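PDB 6IMV: endo-beta-1,2-glucanase from Talaromyces funiculosus, which hydrolyses beta-1,2-glucans from within the chain, acting as an endo-type glycoside hydrolase. Local coordinates for residues G56-T68 / G424-K436. Numbering follows the deposited sequence.
Sequences GMSYDGTNIDWVT and GTGVSALLTWDSK. With BGC (beta-D-glucopyranose), chain I.
T62 and L431 pair in the antiparallel sheet where strand 57-64 meets strand 427-432, fixed by reciprocal backbone bonds: L431 N to T62 O (2.8 Å) and T62 N to L431 O (3.0 Å). The N-to-C directions of the short strands 61-64 and 430-432 differ by 167°, close to antiparallel. Beyond this pair, I64 N reaches A429 O at 3.1 Å; the bond is straight at the hydrogen (173°), yet the donor stands above the carbonyl plane. A429 centres an inverse gamma turn, with a weak L430 N to S428 O bond (2.8 Å). W66 CE3 touches A429 CB, and V427 O lies at the ring edge, in plane, 3.6 Å from W66 CZ3. L431 CD1 touches both T62 CG2 and I64 CG2, each at 3.8 Å, T62 lying alongside L431 and I64 crossing it nearly at a right angle. At the other end, where D60, T432 and D434 line part of the glucose pocket, W433 N donates to D60 O as the strand gives way to helix 433-443; T432 N-caps that helix, its OG1 accepting from S435 N and also bonded to E418. Both carboxylate oxygens of D60 take sugar hydroxyls, the side chain being extended away from the backbone N (chi1 177°): OD2 from O4 of the glucose (2.6 Å), OD1 from its O6 (2.7 Å). H75 also binds OD2, while a water links D60 OD1 with D434 N and OD1; D434 is salt-bridged to K82.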
ATOM      1  N   GLY A  56       3.575 -18.947   5.200  1.00 13.90           N
ATOM      2  CA  GLY A  56       2.502 -18.076   4.725  1.00 14.04           C
ATOM      3  C   GLY A  56       2.862 -16.597   4.781  1.00 13.65           C
ATOM      4  O   GLY A  56       1.985 -15.758   4.645  1.00 13.62           O
ATOM      5  N   MET A  57       4.146 -16.276   4.964  1.00 13.18           N
ATOM      6  CA  MET A  57       4.588 -14.901   5.189  1.00 13.39           C
ATOM      7  C   MET A  57       5.085 -14.274   3.882  1.00 12.73           C
ATOM      8  O   MET A  57       5.722 -14.949   3.074  1.00 12.53           O
ATOM      9  CB  MET A  57       5.719 -14.855   6.223  1.00 13.78           C
ATOM     10  CG  MET A  57       5.304 -15.353   7.601  1.00 13.88           C
ATOM     11  SD  MET A  57       3.965 -14.379   8.335  1.00 13.87           S
ATOM     12  CE  MET A  57       4.649 -12.726   8.305  1.00 13.91           C
ATOM     13  N   SER A  58       4.808 -12.972   3.712  1.00 12.34           N
ATOM     14  CA  SER A  58       5.307 -12.206   2.580  1.00 12.18           C
ATOM     15  C   SER A  58       6.829 -12.071   2.680  1.00 12.06           C
ATOM     16  O   SER A  58       7.390 -12.060   3.775  1.00 11.89           O
ATOM     17  CB  SER A  58       4.658 -10.846   2.467  1.00 12.11           C
ATOM     18  OG  SER A  58       5.010 -10.003   3.549  1.00 11.99           O
ATOM     19  N   TYR A  59       7.467 -12.019   1.508  1.00 12.25           N
ATOM     20  CA  TYR A  59       8.755 -11.370   1.311  1.00 12.75           C
ATOM     21  C   TYR A  59       8.495  -9.993   0.707  1.00 12.80           C
ATOM     22  O   TYR A  59       7.557  -9.860  -0.070  1.00 12.77           O
ATOM     23  CB  TYR A  59       9.624 -12.153   0.324  1.00 13.52           C
ATOM     24  CG  TYR A  59      10.003 -13.544   0.750  1.00 14.32           C
ATOM     25  CD1 TYR A  59      10.754 -13.762   1.896  1.00 14.59           C
ATOM     26  CD2 TYR A  59       9.606 -14.646   0.004  1.00 14.81           C
ATOM     27  CE1 TYR A  59      11.099 -15.044   2.287  1.00 14.95           C
ATOM     28  CE2 TYR A  59       9.950 -15.934   0.381  1.00 15.22           C
ATOM     29  CZ  TYR A  59      10.701 -16.129   1.526  1.00 15.12           C
ATOM     30  OH  TYR A  59      11.043 -17.389   1.901  1.00 16.18           O
ATOM     31  N   ASP A  60       9.365  -9.014   0.989  1.00 12.77           N
ATOM     32  CA  ASP A  60       9.278  -7.703   0.360  1.00 12.82           C
ATOM     33  C   ASP A  60       9.147  -7.866  -1.160  1.00 12.93           C
ATOM     34  O   ASP A  60       8.375  -7.157  -1.809  1.00 12.80           O
ATOM     35  CB  ASP A  60      10.495  -6.834   0.691  1.00 13.21           C
ATOM     36  CG  ASP A  60      10.477  -5.482  -0.011  1.00 13.21           C
ATOM     37  OD1 ASP A  60       9.451  -4.794   0.083  1.00 12.87           O
ATOM     38  OD2 ASP A  60      11.491  -5.137  -0.647  1.00 13.86           O
ATOM     39  N   GLY A  61       9.917  -8.805  -1.712  1.00 12.92           N
ATOM     40  CA  GLY A  61       9.888  -9.124  -3.128  1.00 13.26           C
ATOM     41  C   GLY A  61      11.143  -9.870  -3.546  1.00 13.36           C
ATOM     42  O   GLY A  61      11.745 -10.574  -2.747  1.00 13.60           O
ATOM     43  N   THR A  62      11.549  -9.695  -4.801  1.00 13.82           N
ATOM     44  CA  THR A  62      12.729 -10.376  -5.317  1.00 14.40           C
ATOM     45  C   THR A  62      13.334  -9.589  -6.479  1.00 14.38           C
ATOM     46  O   THR A  62      12.631  -8.942  -7.268  1.00 14.12           O
ATOM     47  CB  THR A  62      12.408 -11.812  -5.763  1.00 15.13           C
ATOM     48  OG1 THR A  62      13.624 -12.414  -6.208  1.00 16.38           O
ATOM     49  CG2 THR A  62      11.409 -11.876  -6.889  1.00 15.45           C
ATOM     50  N   ASN A  63      14.661  -9.681  -6.586  1.00 14.31           N
ATOM     51  CA  ASN A  63      15.387  -9.247  -7.762  1.00 14.06           C
ATOM     52  C   ASN A  63      15.080 -10.216  -8.905  1.00 13.63           C
ATOM     53  O   ASN A  63      14.787 -11.391  -8.674  1.00 13.06           O
ATOM     54  CB  ASN A  63      16.892  -9.211  -7.509  1.00 14.39           C
ATOM     55  CG  ASN A  63      17.276  -8.232  -6.428  1.00 14.70           C
ATOM     56  OD1 ASN A  63      17.459  -7.051  -6.708  1.00 14.69           O
ATOM     57  ND2 ASN A  63      17.395  -8.721  -5.203  1.00 14.40           N
ATOM     58  N   ILE A  64      15.149  -9.701 -10.132  1.00 13.51           N
ATOM     59  CA  ILE A  64      15.074 -10.523 -11.324  1.00 14.21           C
ATOM     60  C   ILE A  64      16.318 -10.227 -12.165  1.00 14.65           C
ATOM     61  O   ILE A  64      16.878  -9.117 -12.101  1.00 14.75           O
ATOM     62  CB  ILE A  64      13.752 -10.296 -12.094  1.00 14.59           C
ATOM     63  CG1 ILE A  64      13.590  -8.849 -12.580  1.00 14.86           C
ATOM     64  CG2 ILE A  64      12.580 -10.725 -11.237  1.00 14.56           C
ATOM     65  CD1 ILE A  64      12.261  -8.567 -13.264  1.00 14.80           C
ATOM     66  N   ASP A  65      16.751 -11.231 -12.929  1.00 15.01           N
ATOM     67  CA  ASP A  65      17.993 -11.160 -13.684  1.00 15.42           C
ATOM     68  C   ASP A  65      17.892 -10.051 -14.739  1.00 15.38           C
ATOM     69  O   ASP A  65      16.905  -9.932 -15.467  1.00 15.75           O
ATOM     70  CB  ASP A  65      18.326 -12.515 -14.308  1.00 15.74           C
ATOM     71  CG  ASP A  65      19.650 -12.521 -15.051  1.00 15.98           C
ATOM     72  OD1 ASP A  65      20.668 -12.717 -14.392  1.00 16.56           O
ATOM     73  OD2 ASP A  65      19.638 -12.287 -16.281  1.00 15.90           O
ATOM     74  N   TRP A  66      18.952  -9.248 -14.822  1.00 15.94           N
ATOM     75  CA  TRP A  66      19.034  -8.121 -15.720  1.00 16.41           C
ATOM     76  C   TRP A  66      18.664  -8.508 -17.159  1.00 16.29           C
ATOM     77  O   TRP A  66      17.962  -7.764 -17.831  1.00 17.18           O
ATOM     78  CB  TRP A  66      20.428  -7.491 -15.670  1.00 16.67           C
ATOM     79  CG  TRP A  66      20.520  -6.304 -16.572  1.00 17.28           C
ATOM     80  CD1 TRP A  66      21.115  -6.233 -17.803  1.00 17.44           C
ATOM     81  CD2 TRP A  66      19.914  -5.022 -16.345  1.00 17.31           C
ATOM     82  NE1 TRP A  66      20.959  -4.977 -18.331  1.00 17.79           N
ATOM     83  CE2 TRP A  66      20.224  -4.216 -17.458  1.00 17.18           C
ATOM     84  CE3 TRP A  66      19.158  -4.480 -15.300  1.00 17.70           C
ATOM     85  CZ2 TRP A  66      19.810  -2.890 -17.549  1.00 17.92           C
ATOM     86  CZ3 TRP A  66      18.743  -3.172 -15.396  1.00 18.19           C
ATOM     87  CH2 TRP A  66      19.062  -2.393 -16.507  1.00 17.87           C
ATOM     88  N   VAL A  67      19.155  -9.663 -17.620  1.00 16.67           N
ATOM     89  CA  VAL A  67      18.968 -10.109 -18.992  1.00 16.20           C
ATOM     90  C   VAL A  67      17.690 -10.948 -19.114  1.00 16.14           C
ATOM     91  O   VAL A  67      16.888 -10.700 -20.009  1.00 16.13           O
ATOM     92  CB  VAL A  67      20.201 -10.872 -19.512  1.00 17.04           C
ATOM     93  CG1 VAL A  67      19.943 -11.507 -20.880  1.00 16.90           C
ATOM     94  CG2 VAL A  67      21.434  -9.977 -19.544  1.00 16.39           C
ATOM     95  N   THR A  68      17.512 -11.955 -18.251  1.00 16.50           N
ATOM     96  CA  THR A  68      16.445 -12.944 -18.463  1.00 16.99           C
ATOM     97  C   THR A  68      15.100 -12.468 -17.906  1.00 16.85           C
ATOM     98  O   THR A  68      14.070 -12.915 -18.382  1.00 17.17           O
ATOM     99  CB  THR A  68      16.786 -14.311 -17.863  1.00 17.57           C
ATOM    100  OG1 THR A  68      16.693 -14.208 -16.443  1.00 18.53           O
ATOM    101  CG2 THR A  68      18.149 -14.813 -18.290  1.00 18.50           C
ATOM    102  N   GLY A 424      14.955   6.619 -19.358  1.00 16.78           N
ATOM    103  CA  GLY A 424      15.005   5.275 -19.940  1.00 17.45           C
ATOM    104  C   GLY A 424      16.400   4.652 -20.003  1.00 17.59           C
ATOM    105  O   GLY A 424      16.584   3.667 -20.708  1.00 16.83           O
ATOM    106  N   THR A 425      17.365   5.183 -19.238  1.00 17.61           N
ATOM    107  CA  THR A 425      18.750   4.687 -19.262  1.00 17.80           C
ATOM    108  C   THR A 425      18.988   3.627 -18.177  1.00 17.15           C
ATOM    109  O   THR A 425      20.073   3.064 -18.083  1.00 17.03           O
ATOM    110  CB  THR A 425      19.764   5.822 -19.064  1.00 18.72           C
ATOM    111  OG1 THR A 425      19.531   6.402 -17.779  1.00 18.00           O
ATOM    112  CG2 THR A 425      19.681   6.881 -20.145  1.00 19.39           C
ATOM    113  N   GLY A 426      17.985   3.372 -17.337  1.00 16.10           N
ATOM    114  CA  GLY A 426      18.108   2.418 -16.252  1.00 15.74           C
ATOM    115  C   GLY A 426      16.753   1.952 -15.744  1.00 15.30           C
ATOM    116  O   GLY A 426      15.759   2.657 -15.876  1.00 14.40           O
ATOM    117  N   VAL A 427      16.748   0.763 -15.139  1.00 15.01           N
ATOM    118  CA  VAL A 427      15.558   0.125 -14.619  1.00 15.07           C
ATOM    119  C   VAL A 427      15.920  -0.546 -13.288  1.00 14.90           C
ATOM    120  O   VAL A 427      17.054  -1.005 -13.105  1.00 13.71           O
ATOM    121  CB  VAL A 427      15.008  -0.875 -15.659  1.00 15.78           C
ATOM    122  CG1 VAL A 427      14.062  -1.884 -15.055  1.00 17.12           C
ATOM    123  CG2 VAL A 427      14.338  -0.171 -16.825  1.00 15.41           C
ATOM    124  N   SER A 428      14.959  -0.575 -12.357  1.00 14.14           N
ATOM    125  CA  SER A 428      15.061  -1.380 -11.143  1.00 13.55           C
ATOM    126  C   SER A 428      14.562  -2.788 -11.462  1.00 13.41           C
ATOM    127  O   SER A 428      13.357  -3.002 -11.572  1.00 13.01           O
ATOM    128  CB  SER A 428      14.280  -0.773 -10.005  1.00 13.48           C
ATOM    129  OG  SER A 428      14.502  -1.494  -8.803  1.00 13.86           O
ATOM    130  N   ALA A 429      15.494  -3.731 -11.636  1.00 12.90           N
ATOM    131  CA  ALA A 429      15.156  -5.098 -12.035  1.00 12.66           C
ATOM    132  C   ALA A 429      14.724  -5.862 -10.782  1.00 12.09           C
ATOM    133  O   ALA A 429      15.473  -6.667 -10.209  1.00 11.98           O
ATOM    134  CB  ALA A 429      16.336  -5.730 -12.734  1.00 13.53           C
ATOM    135  N   LEU A 430      13.513  -5.533 -10.326  1.00 11.55           N
ATOM    136  CA  LEU A 430      13.051  -5.877  -9.014  1.00 11.50           C
ATOM    137  C   LEU A 430      11.522  -5.982  -9.038  1.00 11.30           C
ATOM    138  O   LEU A 430      10.861  -5.333  -9.860  1.00 10.69           O
ATOM    139  CB  LEU A 430      13.536  -4.777  -8.063  1.00 11.65           C
ATOM    140  CG  LEU A 430      13.209  -4.967  -6.581  1.00 11.68           C
ATOM    141  CD1 LEU A 430      14.059  -6.073  -5.986  1.00 11.69           C
ATOM    142  CD2 LEU A 430      13.405  -3.672  -5.812  1.00 11.70           C
ATOM    143  N   LEU A 431      10.985  -6.826  -8.148  1.00 11.07           N
ATOM    144  CA  LEU A 431       9.560  -6.914  -7.864  1.00 11.31           C
ATOM    145  C   LEU A 431       9.345  -6.662  -6.368  1.00 11.33           C
ATOM    146  O   LEU A 431      10.044  -7.258  -5.564  1.00 11.87           O
ATOM    147  CB  LEU A 431       9.047  -8.315  -8.219  1.00 11.07           C
ATOM    148  CG  LEU A 431       9.539  -8.920  -9.531  1.00 11.35           C
ATOM    149  CD1 LEU A 431       9.190 -10.400  -9.576  1.00 11.04           C
ATOM    150  CD2 LEU A 431       8.964  -8.183 -10.735  1.00 10.98           C
ATOM    151  N   THR A 432       8.369  -5.819  -6.006  1.00 10.84           N
ATOM    152  CA  THR A 432       7.939  -5.690  -4.617  1.00 11.10           C
ATOM    153  C   THR A 432       6.412  -5.614  -4.551  1.00 10.69           C
ATOM    154  O   THR A 432       5.767  -5.221  -5.523  1.00 10.34           O
ATOM    155  CB  THR A 432       8.554  -4.458  -3.932  1.00 11.52           C
ATOM    156  OG1 THR A 432       8.050  -3.281  -4.563  1.00 11.44           O
ATOM    157  CG2 THR A 432      10.070  -4.445  -3.976  1.00 11.95           C
ATOM    158  N   TRP A 433       5.853  -5.984  -3.390  1.00 10.93           N
ATOM    159  CA  TRP A 433       4.418  -5.826  -3.121  1.00 11.28           C
ATOM    160  C   TRP A 433       4.020  -4.365  -3.322  1.00 11.80           C
ATOM    161  O   TRP A 433       3.001  -4.083  -3.971  1.00 11.72           O
ATOM    162  CB  TRP A 433       4.037  -6.291  -1.710  1.00 11.11           C
ATOM    163  CG  TRP A 433       4.103  -7.771  -1.530  1.00 11.41           C
ATOM    164  CD1 TRP A 433       5.207  -8.499  -1.206  1.00 11.36           C
ATOM    165  CD2 TRP A 433       3.028  -8.714  -1.686  1.00 11.68           C
ATOM    166  NE1 TRP A 433       4.894  -9.825  -1.132  1.00 11.44           N
ATOM    167  CE2 TRP A 433       3.565  -9.994  -1.423  1.00 11.70           C
ATOM    168  CE3 TRP A 433       1.672  -8.606  -2.010  1.00 11.47           C
ATOM    169  CZ2 TRP A 433       2.793 -11.154  -1.490  1.00 11.66           C
ATOM    170  CZ3 TRP A 433       0.913  -9.754  -2.078  1.00 11.69           C
ATOM    171  CH2 TRP A 433       1.468 -11.008  -1.832  1.00 11.70           C
ATOM    172  N   ASP A 434       4.825  -3.460  -2.744  1.00 11.80           N
ATOM    173  CA  ASP A 434       4.548  -2.017  -2.749  1.00 12.41           C
ATOM    174  C   ASP A 434       4.388  -1.493  -4.188  1.00 11.95           C
ATOM    175  O   ASP A 434       3.482  -0.695  -4.446  1.00 11.75           O
ATOM    176  CB  ASP A 434       5.627  -1.245  -1.975  1.00 13.79           C
ATOM    177  CG  ASP A 434       5.460  -1.265  -0.459  1.00 14.92           C
ATOM    178  OD1 ASP A 434       5.446  -2.352   0.119  1.00 16.44           O
ATOM    179  OD2 ASP A 434       5.384  -0.175   0.146  1.00 16.76           O
ATOM    180  N   SER A 435       5.251  -1.928  -5.120  1.00 11.56           N
ATOM    181  CA  SER A 435       5.262  -1.360  -6.493  1.00 12.03           C
ATOM    182  C   SER A 435       4.294  -2.085  -7.438  1.00 11.50           C
ATOM    183  O   SER A 435       4.166  -1.691  -8.586  1.00 11.68           O
ATOM    184  CB  SER A 435       6.661  -1.331  -7.091  1.00 11.87           C
ATOM    185  OG  SER A 435       7.067  -2.615  -7.528  1.00 11.84           O
ATOM    186  N   LYS A 436       3.615  -3.138  -6.966  1.00 11.51           N
ATOM    187  CA  LYS A 436       2.841  -4.004  -7.870  1.00 11.16           C
ATOM    188  C   LYS A 436       1.423  -4.262  -7.349  1.00 11.34           C
ATOM    189  O   LYS A 436       0.446  -4.123  -8.097  1.00 11.05           O
ATOM    190  CB  LYS A 436       3.577  -5.327  -8.054  1.00 10.94           C
ATOM    191  CG  LYS A 436       4.871  -5.234  -8.845  1.00 10.79           C
ATOM    192  CD  LYS A 436       5.671  -6.521  -8.820  1.00 10.88           C
ATOM    193  CE  LYS A 436       4.991  -7.682  -9.505  1.00 10.72           C
ATOM    194  NZ  LYS A 436       4.642  -7.341 -10.905  1.00 10.88           N
TER
HETATM  195  C2  BGC I 606      13.143  -0.720   1.960  1.00 31.72           C
HETATM  196  C3  BGC I 606      13.274  -1.577   0.689  1.00 30.71           C
HETATM  197  C4  BGC I 606      11.906  -2.072   0.178  1.00 29.67           C
HETATM  198  C5  BGC I 606      10.909  -0.904   0.137  1.00 29.64           C
HETATM  199  C6  BGC I 606       9.501  -1.326  -0.291  1.00 29.06           C
HETATM  200  C1  BGC I 606      12.082   0.356   1.773  1.00 31.07           C
HETATM  201  O1  BGC I 606      11.881   1.168   2.933  1.00 34.31           O
HETATM  202  O2  BGC I 606      14.381  -0.077   2.208  1.00 32.41           O
HETATM  203  O3  BGC I 606      14.134  -2.694   0.922  1.00 30.34           O
HETATM  204  O4  BGC I 606      12.017  -2.687  -1.122  1.00 24.55           O
HETATM  205  O5  BGC I 606      10.848  -0.269   1.421  1.00 31.58           O
HETATM  206  O6  BGC I 606       8.959  -2.203   0.694  1.00 29.47           O
HETATM  207  O   HOH W   1       6.983  -4.266  -0.929  1.00 14.50           O
HETATM  208  O   HOH W   2      18.123  -6.081  -9.071  1.00 18.30           O